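PDB 4HR6: lectin from Trichosanthes anguina, which probably binds carbohydrate as a three-chain, nontoxic seed lectin homologous to type II ribosome-inactivating proteins. Local coordinates for residues 42-45 against 46-50; 100-103 against 104-107; 7-10 against 11-15; 74-78 against 79-83. All blocks are in the same frame, centred on the assembly; numbering follows the deposited sequence.

Contact 1 of 4, residues 42-45 against 46-50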
ATOM      1  N   LEU B  42      18.427 -22.432  13.469  1.00 31.16           N
ATOM      2  CA  LEU B  42      18.455 -23.821  13.097  1.00 31.50           C
ATOM      3  C   LEU B  42      18.271 -23.999  11.574  1.00 31.91           C
ATOM      4  O   LEU B  42      18.835 -24.901  10.982  1.00 29.27           O
ATOM      5  CB  LEU B  42      17.369 -24.543  13.885  1.00 32.43           C
ATOM      6  CG  LEU B  42      17.252 -26.064  13.836  1.00 36.64           C
ATOM      7  CD1 LEU B  42      18.585 -26.742  14.151  1.00 37.20           C
ATOM      8  CD2 LEU B  42      16.176 -26.479  14.825  1.00 35.32           C
ATOM      9  N   ASN B  43      17.508 -23.118  10.942  1.00 30.31           N
ATOM     10  CA  ASN B  43      17.276 -23.216   9.522  1.00 29.37           C
ATOM     11  C   ASN B  43      18.052 -22.187   8.741  1.00 29.38           C
ATOM     12  O   ASN B  43      17.727 -21.911   7.599  1.00 33.44           O
ATOM     13  CB  ASN B  43      15.784 -23.110   9.229  1.00 29.38           C
ATOM     14  CG  ASN B  43      15.230 -21.738   9.538  1.00 29.47           C
ATOM     15  OD1 ASN B  43      15.704 -21.067  10.439  1.00 28.08           O
ATOM     16  ND2 ASN B  43      14.226 -21.323   8.799  1.00 29.19           N
ATOM     17  N   ALA B  44      19.095 -21.610   9.324  1.00 30.24           N
ATOM     18  CA  ALA B  44      19.955 -20.735   8.527  1.00 30.61           C
ATOM     19  C   ALA B  44      20.472 -21.519   7.330  1.00 31.42           C
ATOM     20  O   ALA B  44      20.795 -22.712   7.466  1.00 29.14           O
ATOM     21  CB  ALA B  44      21.133 -20.229   9.329  1.00 29.84           C
ATOM     22  N   PRO B  45      20.579 -20.857   6.167  1.00 33.41           N
ATOM     23  CA  PRO B  45      21.119 -21.543   4.994  1.00 33.70           C
ATOM     24  C   PRO B  45      22.580 -21.969   5.192  1.00 35.32           C
ATOM     25  O   PRO B  45      23.343 -21.327   5.938  1.00 32.07           O
ATOM     26  CB  PRO B  45      20.983 -20.514   3.870  1.00 33.66           C
ATOM     27  CG  PRO B  45      20.788 -19.197   4.533  1.00 34.57           C
ATOM     28  CD  PRO B  45      20.355 -19.417   5.946  1.00 33.29           C
ATOM     29  N   GLN B  46      22.959 -23.053   4.521  1.00 34.81           N
ATOM     30  CA  GLN B  46      24.290 -23.652   4.676  1.00 36.51           C
ATOM     31  C   GLN B  46      25.420 -22.658   4.416  1.00 36.83           C
ATOM     32  O   GLN B  46      26.428 -22.624   5.121  1.00 38.27           O
ATOM     33  CB  GLN B  46      24.452 -24.807   3.693  1.00 38.24           C
ATOM     34  CG  GLN B  46      23.704 -26.055   4.062  1.00 39.18           C
ATOM     35  CD  GLN B  46      24.211 -27.270   3.299  1.00 40.21           C
ATOM     36  OE1 GLN B  46      23.749 -27.570   2.195  1.00 38.39           O
ATOM     37  NE2 GLN B  46      25.147 -27.977   3.893  1.00 40.24           N
ATOM     38  N   LEU B  47      25.227 -21.844   3.392  1.00 35.46           N
ATOM     39  CA  LEU B  47      26.183 -20.850   3.013  1.00 38.12           C
ATOM     40  C   LEU B  47      26.456 -19.830   4.129  1.00 36.54           C
ATOM     41  O   LEU B  47      27.546 -19.265   4.183  1.00 33.03           O
ATOM     42  CB  LEU B  47      25.669 -20.128   1.769  1.00 42.80           C
ATOM     43  CG  LEU B  47      26.633 -19.136   1.126  1.00 46.53           C
ATOM     44  CD1 LEU B  47      27.685 -19.899   0.339  1.00 49.09           C
ATOM     45  CD2 LEU B  47      25.879 -18.177   0.223  1.00 49.33           C
ATOM     46  N   ALA B  48      25.458 -19.572   4.982  1.00 33.35           N
ATOM     47  CA  ALA B  48      25.637 -18.671   6.121  1.00 33.76           C
ATOM     48  C   ALA B  48      26.755 -19.152   7.042  1.00 31.76           C
ATOM     49  O   ALA B  48      27.559 -18.347   7.507  1.00 30.69           O
ATOM     50  CB  ALA B  48      24.344 -18.519   6.912  1.00 33.28           C
ATOM     51  N   PHE B  49      26.802 -20.453   7.308  1.00 31.23           N
ATOM     52  CA  PHE B  49      27.830 -20.987   8.211  1.00 35.11           C
ATOM     53  C   PHE B  49      29.234 -20.879   7.638  1.00 36.97           C
ATOM     54  O   PHE B  49      30.204 -20.839   8.395  1.00 38.41           O
ATOM     55  CB  PHE B  49      27.568 -22.444   8.552  1.00 33.12           C
ATOM     56  CG  PHE B  49      26.336 -22.650   9.346  1.00 34.56           C
ATOM     57  CD1 PHE B  49      25.141 -22.931   8.726  1.00 35.19           C
ATOM     58  CD2 PHE B  49      26.365 -22.543  10.727  1.00 36.27           C
ATOM     59  CE1 PHE B  49      23.992 -23.118   9.467  1.00 35.71           C
ATOM     60  CE2 PHE B  49      25.226 -22.742  11.472  1.00 34.68           C
ATOM     61  CZ  PHE B  49      24.036 -23.019  10.840  1.00 34.71           C
ATOM     62  N   HIS B  50      29.332 -20.861   6.310  1.00 39.14           N
ATOM     63  CA  HIS B  50      30.612 -20.907   5.632  1.00 42.36           C
ATOM     64  C   HIS B  50      31.147 -19.530   5.401  1.00 42.11           C
ATOM     65  O   HIS B  50      32.333 -19.380   5.222  1.00 44.62           O
ATOM     66  CB  HIS B  50      30.518 -21.685   4.312  1.00 44.98           C
ATOM     67  CG  HIS B  50      30.439 -23.165   4.511  1.00 50.24           C
ATOM     68  ND1 HIS B  50      29.242 -23.841   4.595  1.00 53.37           N
ATOM     69  CD2 HIS B  50      31.409 -24.092   4.696  1.00 52.48           C
ATOM     70  CE1 HIS B  50      29.475 -25.125   4.807  1.00 54.89           C
ATOM     71  NE2 HIS B  50      30.783 -25.304   4.868  1.00 55.30           N
TER
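Ala44 and Pro45 meet Ala48 and Phe49 at the start of helix 46-51. The bumps are small here. The methyl of Ala48 lies against the carbonyl of Pro45, CB 3.1 Å from Pro45 O. It also touches the proline ring, where Pro45 CD stands 4.2 Å from Ala48 CB. Ala44 CB lies against this methyl and, closer, against the Phe49 ring, 4.1 Å from Phe49 CE1. The phenyl group reaches back over the turn because its CG lies beside its own backbone N, anti to the carbonyl carbon (chi1 -66°). Its edge then meets Ala44 O near the ring plane, at 3.8 Å from Phe49 CE1. One backbone bond closes the turn, from Ala48 N to Pro45 O at 2.9 Å. The donor sits above the carbonyl plane, and the bond is bent, 135° at the hydrogen. Within the same first turn, His50 ND1 donates back to Gln46 O at 3.1 Å. This is a helix start at the protein surface. Ala44 and Pro45 rest on Val28 of strand 26-32, Ala48 packs on Phe3 of strand 3-9, and Phe49 stacks on Phe40 and touches Val60 of strand 57-60.

Contact 2 of 4, residues 100-103 against 104-107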
ATOM      1  N   PRO B 100      19.501 -17.293  27.402  1.00 36.73           N
ATOM      2  CA  PRO B 100      18.671 -18.233  26.655  1.00 39.71           C
ATOM      3  C   PRO B 100      17.185 -18.207  27.028  1.00 39.60           C
ATOM      4  O   PRO B 100      16.369 -18.664  26.256  1.00 43.39           O
ATOM      5  CB  PRO B 100      19.292 -19.603  26.992  1.00 40.84           C
ATOM      6  CG  PRO B 100      19.963 -19.413  28.306  1.00 38.81           C
ATOM      7  CD  PRO B 100      20.313 -17.957  28.440  1.00 37.13           C
ATOM      8  N   LYS B 101      16.853 -17.705  28.209  1.00 41.68           N
ATOM      9  CA  LYS B 101      15.449 -17.517  28.620  1.00 43.08           C
ATOM     10  C   LYS B 101      14.679 -16.504  27.746  1.00 38.89           C
ATOM     11  O   LYS B 101      13.524 -16.721  27.440  1.00 40.86           O
ATOM     12  CB  LYS B 101      15.382 -17.047  30.079  1.00 43.86           C
ATOM     13  CG  LYS B 101      15.419 -18.172  31.098  1.00 48.92           C
ATOM     14  CD  LYS B 101      15.891 -17.695  32.468  1.00 51.98           C
ATOM     15  CE  LYS B 101      17.383 -17.924  32.683  1.00 56.73           C
ATOM     16  NZ  LYS B 101      18.277 -16.825  32.218  1.00 54.23           N
ATOM     17  N   LEU B 102      15.336 -15.419  27.358  1.00 34.86           N
ATOM     18  CA  LEU B 102      14.696 -14.284  26.720  1.00 36.75           C
ATOM     19  C   LEU B 102      14.966 -14.124  25.212  1.00 35.15           C
ATOM     20  O   LEU B 102      14.560 -13.118  24.615  1.00 32.93           O
ATOM     21  CB  LEU B 102      15.136 -13.018  27.453  1.00 38.24           C
ATOM     22  CG  LEU B 102      14.609 -12.959  28.892  1.00 39.98           C
ATOM     23  CD1 LEU B 102      15.306 -11.885  29.706  1.00 41.93           C
ATOM     24  CD2 LEU B 102      13.113 -12.727  28.879  1.00 40.65           C
ATOM     25  N   LEU B 103      15.630 -15.109  24.608  1.00 34.67           N
ATOM     26  CA  LEU B 103      16.046 -15.025  23.215  1.00 34.14           C
ATOM     27  C   LEU B 103      14.882 -15.023  22.230  1.00 30.15           C
ATOM     28  O   LEU B 103      14.820 -14.158  21.396  1.00 29.70           O
ATOM     29  CB  LEU B 103      17.054 -16.133  22.840  1.00 35.67           C
ATOM     30  CG  LEU B 103      18.528 -15.928  23.187  1.00 39.37           C
ATOM     31  CD1 LEU B 103      19.364 -16.899  22.364  1.00 42.92           C
ATOM     32  CD2 LEU B 103      19.017 -14.510  22.958  1.00 40.25           C
ATOM     33  N   PRO B 104      13.987 -16.013  22.299  1.00 31.11           N
ATOM     34  CA  PRO B 104      12.900 -16.033  21.317  1.00 31.66           C
ATOM     35  C   PRO B 104      12.064 -14.748  21.370  1.00 31.24           C
ATOM     36  O   PRO B 104      11.757 -14.151  20.348  1.00 30.03           O
ATOM     37  CB  PRO B 104      12.049 -17.234  21.747  1.00 30.91           C
ATOM     38  CG  PRO B 104      12.913 -18.065  22.604  1.00 31.22           C
ATOM     39  CD  PRO B 104      13.947 -17.177  23.204  1.00 31.45           C
ATOM     40  N   LEU B 105      11.715 -14.334  22.575  1.00 32.17           N
ATOM     41  CA  LEU B 105      10.951 -13.111  22.781  1.00 33.85           C
ATOM     42  C   LEU B 105      11.670 -11.908  22.195  1.00 30.84           C
ATOM     43  O   LEU B 105      11.063 -11.098  21.484  1.00 30.84           O
ATOM     44  CB  LEU B 105      10.737 -12.890  24.276  1.00 38.84           C
ATOM     45  CG  LEU B 105       9.850 -11.693  24.620  1.00 47.58           C
ATOM     46  CD1 LEU B 105       8.398 -12.140  24.573  1.00 50.14           C
ATOM     47  CD2 LEU B 105      10.207 -11.105  25.987  1.00 51.49           C
ATOM     48  N   SER B 106      12.964 -11.801  22.482  1.00 27.84           N
ATOM     49  CA  SER B 106      13.752 -10.662  22.019  1.00 27.38           C
ATOM     50  C   SER B 106      13.840 -10.635  20.494  1.00 28.23           C
ATOM     51  O   SER B 106      13.731  -9.567  19.907  1.00 25.63           O
ATOM     52  CB  SER B 106      15.128 -10.642  22.680  1.00 27.94           C
ATOM     53  OG  SER B 106      15.004 -10.703  24.098  1.00 29.44           O
ATOM     54  N   PHE B 107      13.979 -11.806  19.860  1.00 28.03           N
ATOM     55  CA  PHE B 107      13.951 -11.873  18.399  1.00 29.02           C
ATOM     56  C   PHE B 107      12.605 -11.387  17.815  1.00 28.81           C
ATOM     57  O   PHE B 107      12.569 -10.650  16.845  1.00 28.50           O
ATOM     58  CB  PHE B 107      14.269 -13.289  17.892  1.00 29.62           C
ATOM     59  CG  PHE B 107      15.741 -13.551  17.706  1.00 30.37           C
ATOM     60  CD1 PHE B 107      16.357 -14.615  18.338  1.00 31.45           C
ATOM     61  CD2 PHE B 107      16.504 -12.733  16.892  1.00 31.69           C
ATOM     62  CE1 PHE B 107      17.719 -14.859  18.155  1.00 33.16           C
ATOM     63  CE2 PHE B 107      17.866 -12.964  16.712  1.00 32.26           C
ATOM     64  CZ  PHE B 107      18.467 -14.025  17.343  1.00 32.54           C
TER
HETATM   65  O   HOH W   1      11.793 -15.838  25.367  1.00 34.70           O
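Ser106 OG lies beside its own backbone N and anti to its carbonyl carbon (chi1 -53°), which turns the hydroxyl back toward Leu102 O. Leu105 takes the other course: its CG is anti to the backbone N (chi1 -175°), and its methyl CD2 comes to 4.4 Å from Leu102 CD2. The carbonyl of Leu102 is gripped twice by one residue. Ser106 N donates to Leu102 O at 3.0 Å, and Ser106 OG donates to the same oxygen at 2.5 Å. The two donors arrive from opposite faces of the carbonyl plane. The Ser106 hydroxyl is also bonded to Asn94 of helix 85-96. This is the first turn of helix 103-119, with Leu102 at the N-cap position. The N-H groups of a helix's first turn have no acceptor within the helix, so a proline such as Pro104 costs no bond there. The next helical bond runs from Phe107 N to Leu103 O at 2.9 Å and is nearly straight, 165° at the hydrogen. Phe107 CD1 lies 3.5 Å from the same oxygen, Leu103 O. A water bridges the turn: it donates to Lys101 O and accepts from Leu105 N. Leu103 and Phe107 both pack on Leu95 of helix 85-96, and Pro104 on Ala73 and Ala74 of helix 67-74.

Contact 3 of 4, residues 7-10 against 11-15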
ATOM      1  N   THR B   7      23.653  -3.239  12.531  1.00 35.39           N
ATOM      2  CA  THR B   7      24.027  -3.095  13.934  1.00 35.25           C
ATOM      3  C   THR B   7      22.968  -2.354  14.752  1.00 34.03           C
ATOM      4  O   THR B   7      22.426  -1.345  14.334  1.00 32.36           O
ATOM      5  CB  THR B   7      25.383  -2.384  14.044  1.00 36.76           C
ATOM      6  OG1 THR B   7      26.354  -3.139  13.308  1.00 38.74           O
ATOM      7  CG2 THR B   7      25.850  -2.285  15.491  1.00 38.40           C
ATOM      8  N   LEU B   8      22.671  -2.874  15.930  1.00 33.95           N
ATOM      9  CA  LEU B   8      21.766  -2.202  16.855  1.00 33.55           C
ATOM     10  C   LEU B   8      22.524  -1.999  18.146  1.00 32.80           C
ATOM     11  O   LEU B   8      23.235  -2.892  18.581  1.00 32.45           O
ATOM     12  CB  LEU B   8      20.539  -3.058  17.127  1.00 34.40           C
ATOM     13  CG  LEU B   8      19.745  -3.514  15.915  1.00 37.37           C
ATOM     14  CD1 LEU B   8      18.841  -4.661  16.325  1.00 40.39           C
ATOM     15  CD2 LEU B   8      18.934  -2.367  15.347  1.00 39.61           C
ATOM     16  N   THR B   9      22.367  -0.828  18.754  1.00 34.17           N
ATOM     17  CA  THR B   9      23.075  -0.476  19.990  1.00 34.11           C
ATOM     18  C   THR B   9      22.085  -0.002  21.065  1.00 33.16           C
ATOM     19  O   THR B   9      21.305   0.914  20.844  1.00 34.59           O
ATOM     20  CB  THR B   9      24.106   0.618  19.706  1.00 35.47           C
ATOM     21  OG1 THR B   9      25.023   0.139  18.721  1.00 38.10           O
ATOM     22  CG2 THR B   9      24.886   1.007  20.974  1.00 37.62           C
ATOM     23  N   SER B  10      22.121  -0.626  22.231  1.00 34.26           N
ATOM     24  CA  SER B  10      21.228  -0.251  23.316  1.00 36.67           C
ATOM     25  C   SER B  10      21.665   1.060  23.981  1.00 36.73           C
ATOM     26  O   SER B  10      22.714   1.607  23.662  1.00 33.48           O
ATOM     27  CB  SER B  10      21.193  -1.357  24.367  1.00 36.12           C
ATOM     28  OG  SER B  10      22.386  -1.331  25.117  1.00 35.50           O
ATOM     29  N   ASN B  11      20.834   1.545  24.904  1.00 39.04           N
ATOM     30  CA  ASN B  11      21.190   2.647  25.816  1.00 41.91           C
ATOM     31  C   ASN B  11      22.322   2.340  26.804  1.00 41.89           C
ATOM     32  O   ASN B  11      22.883   3.252  27.380  1.00 42.84           O
ATOM     33  CB  ASN B  11      19.964   3.109  26.600  1.00 42.12           C
ATOM     34  CG  ASN B  11      19.052   3.991  25.769  1.00 41.82           C
ATOM     35  OD1 ASN B  11      19.394   5.122  25.450  1.00 44.91           O
ATOM     36  ND2 ASN B  11      17.891   3.478  25.419  1.00 45.12           N
ATOM     37  N   LYS B  12      22.658   1.069  27.002  1.00 42.45           N
ATOM     38  CA  LYS B  12      23.866   0.711  27.756  1.00 46.70           C
ATOM     39  C   LYS B  12      25.119   0.662  26.870  1.00 45.12           C
ATOM     40  O   LYS B  12      26.162   0.203  27.319  1.00 46.49           O
ATOM     41  CB  LYS B  12      23.686  -0.642  28.446  1.00 48.60           C
ATOM     42  CG  LYS B  12      22.591  -0.663  29.504  1.00 50.79           C
ATOM     43  CD  LYS B  12      22.111  -2.079  29.823  1.00 51.90           C
ATOM     44  CE  LYS B  12      23.198  -2.934  30.457  1.00 53.83           C
ATOM     45  NZ  LYS B  12      22.811  -4.376  30.548  1.00 55.61           N
ATOM     46  N   ASP B  13      25.011   1.125  25.624  1.00 44.47           N
ATOM     47  CA  ASP B  13      26.074   0.984  24.612  1.00 48.48           C
ATOM     48  C   ASP B  13      26.526  -0.453  24.316  1.00 43.80           C
ATOM     49  O   ASP B  13      27.670  -0.683  24.003  1.00 44.38           O
ATOM     50  CB  ASP B  13      27.286   1.843  24.976  1.00 54.75           C
ATOM     51  CG  ASP B  13      27.026   3.296  24.766  1.00 58.56           C
ATOM     52  OD1 ASP B  13      26.916   3.692  23.582  1.00 62.04           O
ATOM     53  OD2 ASP B  13      26.920   4.031  25.780  1.00 64.78           O
ATOM     54  N   GLU B  14      25.618  -1.411  24.424  1.00 42.12           N
ATOM     55  CA  GLU B  14      25.876  -2.762  23.990  1.00 39.90           C
ATOM     56  C   GLU B  14      25.441  -2.855  22.524  1.00 38.49           C
ATOM     57  O   GLU B  14      24.299  -2.511  22.191  1.00 37.46           O
ATOM     58  CB  GLU B  14      25.059  -3.738  24.814  1.00 41.85           C
ATOM     59  CG  GLU B  14      25.221  -3.641  26.327  1.00 44.89           C
ATOM     60  CD  GLU B  14      23.978  -4.130  27.064  1.00 46.77           C
ATOM     61  OE1 GLU B  14      22.835  -3.755  26.653  1.00 45.93           O
ATOM     62  OE2 GLU B  14      24.141  -4.885  28.049  1.00 45.07           O
ATOM     63  N   SER B  15      26.328  -3.334  21.654  1.00 35.38           N
ATOM     64  CA  SER B  15      26.007  -3.505  20.229  1.00 33.43           C
ATOM     65  C   SER B  15      25.899  -4.974  19.839  1.00 34.27           C
ATOM     66  O   SER B  15      26.701  -5.804  20.264  1.00 33.52           O
ATOM     67  CB  SER B  15      27.066  -2.841  19.375  1.00 33.64           C
ATOM     68  OG  SER B  15      26.881  -1.445  19.369  1.00 34.18           O
TER
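Ser10 and Glu14 form the tight part of this beta hairpin. Ser10 N donates to Glu14 O at 2.9 Å, in a bond of 162° at the hydrogen. The hydroxyl of Ser10 sits between its backbone N and carbonyl carbon (chi1 75°), which turns it into the bend. There Ser10 OG donates to Glu14 OE1 at 2.9 Å, on the anti side of the carboxylate. It also accepts two weak bonds, from Lys12 N and Glu14 N, so one hydroxyl gathers much of the turn. A type I turn from Ser10 to Asp13 is closed by Asp13 N donating to Ser10 O at 3.1 Å. Thr9 and Ser15 face each other as a non-hydrogen-bonded antiparallel pair. Their hydroxyls, Thr9 OG1 and Ser15 OG, share a hydrogen bond of 2.5 Å, and Thr7 CG2 lies alongside at 4.1 Å from Ser15 OG. Asn11, Lys12 and Asp13 are on the more exposed side of the turn, where Asn11 and Asp13 also meet a neighbouring chain. Lys12 NZ folds over to a salt bridge with Glu14 OE2 at 2.9 Å, coming from above the carboxylate plane. Asp13 forms a salt bridge with Arg4 of that neighbouring chain. The hairpin joins strands 3-9 and 15-21. Glu14 OE1 also bonds Ser93 of helix 85-96, Ser10 and Leu8 lie on Ile92, and residues 7-9 extend the sheet in parallel onto a strand of the neighbouring chain.

Contact 4 of 4, residues 74-78 against 79-83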
ATOM      1  N   ALA B  74       8.988 -18.883  22.539  1.00 35.23           N
ATOM      2  CA  ALA B  74       8.704 -17.836  23.553  1.00 36.45           C
ATOM      3  C   ALA B  74       7.548 -18.221  24.484  1.00 38.58           C
ATOM      4  O   ALA B  74       7.447 -17.722  25.603  1.00 38.50           O
ATOM      5  CB  ALA B  74       8.418 -16.494  22.899  1.00 34.52           C
ATOM      6  N   GLY B  75       6.680 -19.108  24.020  1.00 40.62           N
ATOM      7  CA  GLY B  75       5.529 -19.534  24.803  1.00 43.01           C
ATOM      8  C   GLY B  75       4.337 -18.605  24.686  1.00 43.84           C
ATOM      9  O   GLY B  75       3.346 -18.794  25.383  1.00 41.27           O
ATOM     10  N   THR B  76       4.419 -17.611  23.801  1.00 42.63           N
ATOM     11  CA  THR B  76       3.283 -16.734  23.545  1.00 44.39           C
ATOM     12  C   THR B  76       3.323 -16.177  22.114  1.00 44.13           C
ATOM     13  O   THR B  76       4.313 -16.352  21.411  1.00 45.95           O
ATOM     14  CB  THR B  76       3.230 -15.609  24.602  1.00 43.59           C
ATOM     15  OG1 THR B  76       1.954 -14.980  24.551  1.00 47.77           O
ATOM     16  CG2 THR B  76       4.323 -14.576  24.386  1.00 42.27           C
ATOM     17  N   THR B  77       2.250 -15.519  21.681  1.00 40.53           N
ATOM     18  CA  THR B  77       2.149 -15.048  20.305  1.00 37.41           C
ATOM     19  C   THR B  77       2.447 -13.561  20.169  1.00 35.08           C
ATOM     20  O   THR B  77       2.504 -12.821  21.148  1.00 33.38           O
ATOM     21  CB  THR B  77       0.759 -15.326  19.717  1.00 40.24           C
ATOM     22  OG1 THR B  77      -0.198 -14.472  20.347  1.00 40.56           O
ATOM     23  CG2 THR B  77       0.367 -16.807  19.922  1.00 41.12           C
ATOM     24  N   ARG B  78       2.634 -13.134  18.931  1.00 32.01           N
ATOM     25  CA  ARG B  78       2.912 -11.736  18.619  1.00 32.15           C
ATOM     26  C   ARG B  78       1.848 -10.760  19.166  1.00 33.68           C
ATOM     27  O   ARG B  78       2.171  -9.612  19.493  1.00 35.22           O
ATOM     28  CB  ARG B  78       3.028 -11.565  17.100  1.00 31.57           C
ATOM     29  CG  ARG B  78       4.303 -12.137  16.500  1.00 32.81           C
ATOM     30  CD  ARG B  78       4.212 -12.272  14.988  1.00 30.99           C
ATOM     31  NE  ARG B  78       3.369 -13.418  14.613  1.00 31.81           N
ATOM     32  CZ  ARG B  78       2.911 -13.637  13.390  1.00 31.13           C
ATOM     33  NH1 ARG B  78       3.195 -12.790  12.411  1.00 30.06           N
ATOM     34  NH2 ARG B  78       2.162 -14.704  13.139  1.00 33.58           N
ATOM     35  N   GLN B  79       0.601 -11.217  19.259  1.00 34.65           N
ATOM     36  CA  GLN B  79      -0.516 -10.401  19.753  1.00 38.62           C
ATOM     37  C   GLN B  79      -0.536 -10.234  21.271  1.00 40.55           C
ATOM     38  O   GLN B  79      -1.480  -9.689  21.826  1.00 40.64           O
ATOM     39  CB  GLN B  79      -1.828 -10.992  19.281  1.00 41.39           C
ATOM     40  CG  GLN B  79      -1.972 -10.864  17.779  1.00 45.05           C
ATOM     41  CD  GLN B  79      -3.118 -11.660  17.240  1.00 47.82           C
ATOM     42  OE1 GLN B  79      -2.922 -12.718  16.655  1.00 53.38           O
ATOM     43  NE2 GLN B  79      -4.334 -11.156  17.429  1.00 56.04           N
ATOM     44  N   THR B  80       0.527 -10.695  21.918  1.00 38.94           N
ATOM     45  CA  THR B  80       0.709 -10.617  23.343  1.00 39.94           C
ATOM     46  C   THR B  80       1.973  -9.824  23.700  1.00 38.22           C
ATOM     47  O   THR B  80       2.188  -9.467  24.847  1.00 41.80           O
ATOM     48  CB  THR B  80       0.831 -12.059  23.876  1.00 45.58           C
ATOM     49  OG1 THR B  80      -0.482 -12.633  23.929  1.00 50.15           O
ATOM     50  CG2 THR B  80       1.466 -12.117  25.242  1.00 50.43           C
ATOM     51  N   ILE B  81       2.824  -9.546  22.727  1.00 35.08           N
ATOM     52  CA  ILE B  81       4.142  -9.039  23.032  1.00 32.87           C
ATOM     53  C   ILE B  81       4.235  -7.577  22.679  1.00 32.09           C
ATOM     54  O   ILE B  81       3.992  -7.196  21.539  1.00 32.94           O
ATOM     55  CB  ILE B  81       5.213  -9.822  22.257  1.00 34.95           C
ATOM     56  CG1 ILE B  81       5.227 -11.278  22.734  1.00 36.86           C
ATOM     57  CG2 ILE B  81       6.576  -9.192  22.442  1.00 35.14           C
ATOM     58  CD1 ILE B  81       5.838 -12.231  21.740  1.00 38.19           C
ATOM     59  N   VAL B  82       4.625  -6.770  23.657  1.00 30.40           N
ATOM     60  CA  VAL B  82       4.682  -5.336  23.481  1.00 33.00           C
ATOM     61  C   VAL B  82       5.884  -4.949  22.638  1.00 31.91           C
ATOM     62  O   VAL B  82       6.959  -5.529  22.786  1.00 33.28           O
ATOM     63  CB  VAL B  82       4.714  -4.560  24.839  1.00 33.01           C
ATOM     64  CG1 VAL B  82       3.381  -4.677  25.543  1.00 34.04           C
ATOM     65  CG2 VAL B  82       5.805  -5.076  25.770  1.00 37.34           C
ATOM     66  N   LEU B  83       5.672  -3.970  21.759  1.00 29.71           N
ATOM     67  CA  LEU B  83       6.703  -3.357  20.937  1.00 30.18           C
ATOM     68  C   LEU B  83       6.852  -1.901  21.346  1.00 32.23           C
ATOM     69  O   LEU B  83       5.900  -1.283  21.834  1.00 31.06           O
ATOM     70  CB  LEU B  83       6.312  -3.406  19.465  1.00 30.46           C
ATOM     71  CG  LEU B  83       5.972  -4.803  18.949  1.00 30.43           C
ATOM     72  CD1 LEU B  83       5.670  -4.727  17.466  1.00 29.53           C
ATOM     73  CD2 LEU B  83       7.126  -5.757  19.248  1.00 31.40           C
TER
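After helix 67-74 the chain leaves through Gly75, of positive phi, and turns at 77-81, where Thr80 N donates to Thr77 O at 3.0 Å and Ile81 N gives a weak bond of 3.3 Å to Arg78 O. Thr76 and Ile81 meet through carbon: Thr76 CG2 lies 3.8 Å from Ile81 CG1 and equally near its CD1. That methyl of Thr76 is wedged between its own backbone N and carbonyl carbon, because OG1 takes the place anti to N (chi1 -165°). OG1 is thereby turned to Thr80 and crosses its side chain at an angle, with Thr76 OG1 a close 3.0 Å from Thr80 CG2. Ile81 CD1 also lies over the carbonyl of Thr77, 3.4 Å from Thr77 O. Thr77 OG1 lies 3.5 Å from Gln79 N and 4.0 Å from Gln79 CB. The buried Arg78 places its guanidinium among Glu71, Glu147 and Asp148 in salt bridges, with a cation-pi contact to Phe67. Ile81 instead packs on Leu105 and Leu108 of helix 103-119. Backbone bonds and small apolar contacts shape the turn, while Arg78 ties it to helices 67-74 and 141-159. A buried positive charge balanced by three carboxylates probably favours their ionised forms.

From the N terminus, contact 3 comes first and closes the hairpin between strands 3-9 and 15-21. Contact 1 follows strand 37-40 and starts helix 46-51. Contact 4 lies in the loop from helix 67-74 to helix 85-96, and contact 2 then opens helix 103-119. The four follow in series; none nests in or crosses another. Contacts 2 and 4 touch, with centres about 11 Å apart, where the start of helix 103-119 meets the end of helix 67-74 and the loop after it. Contacts 1 and 3 stand apart, with centres about 25 Å from each other. Contacts 2 and 3 both lean on helix 85-96, which thus joins the hairpin to the start of helix 103-119.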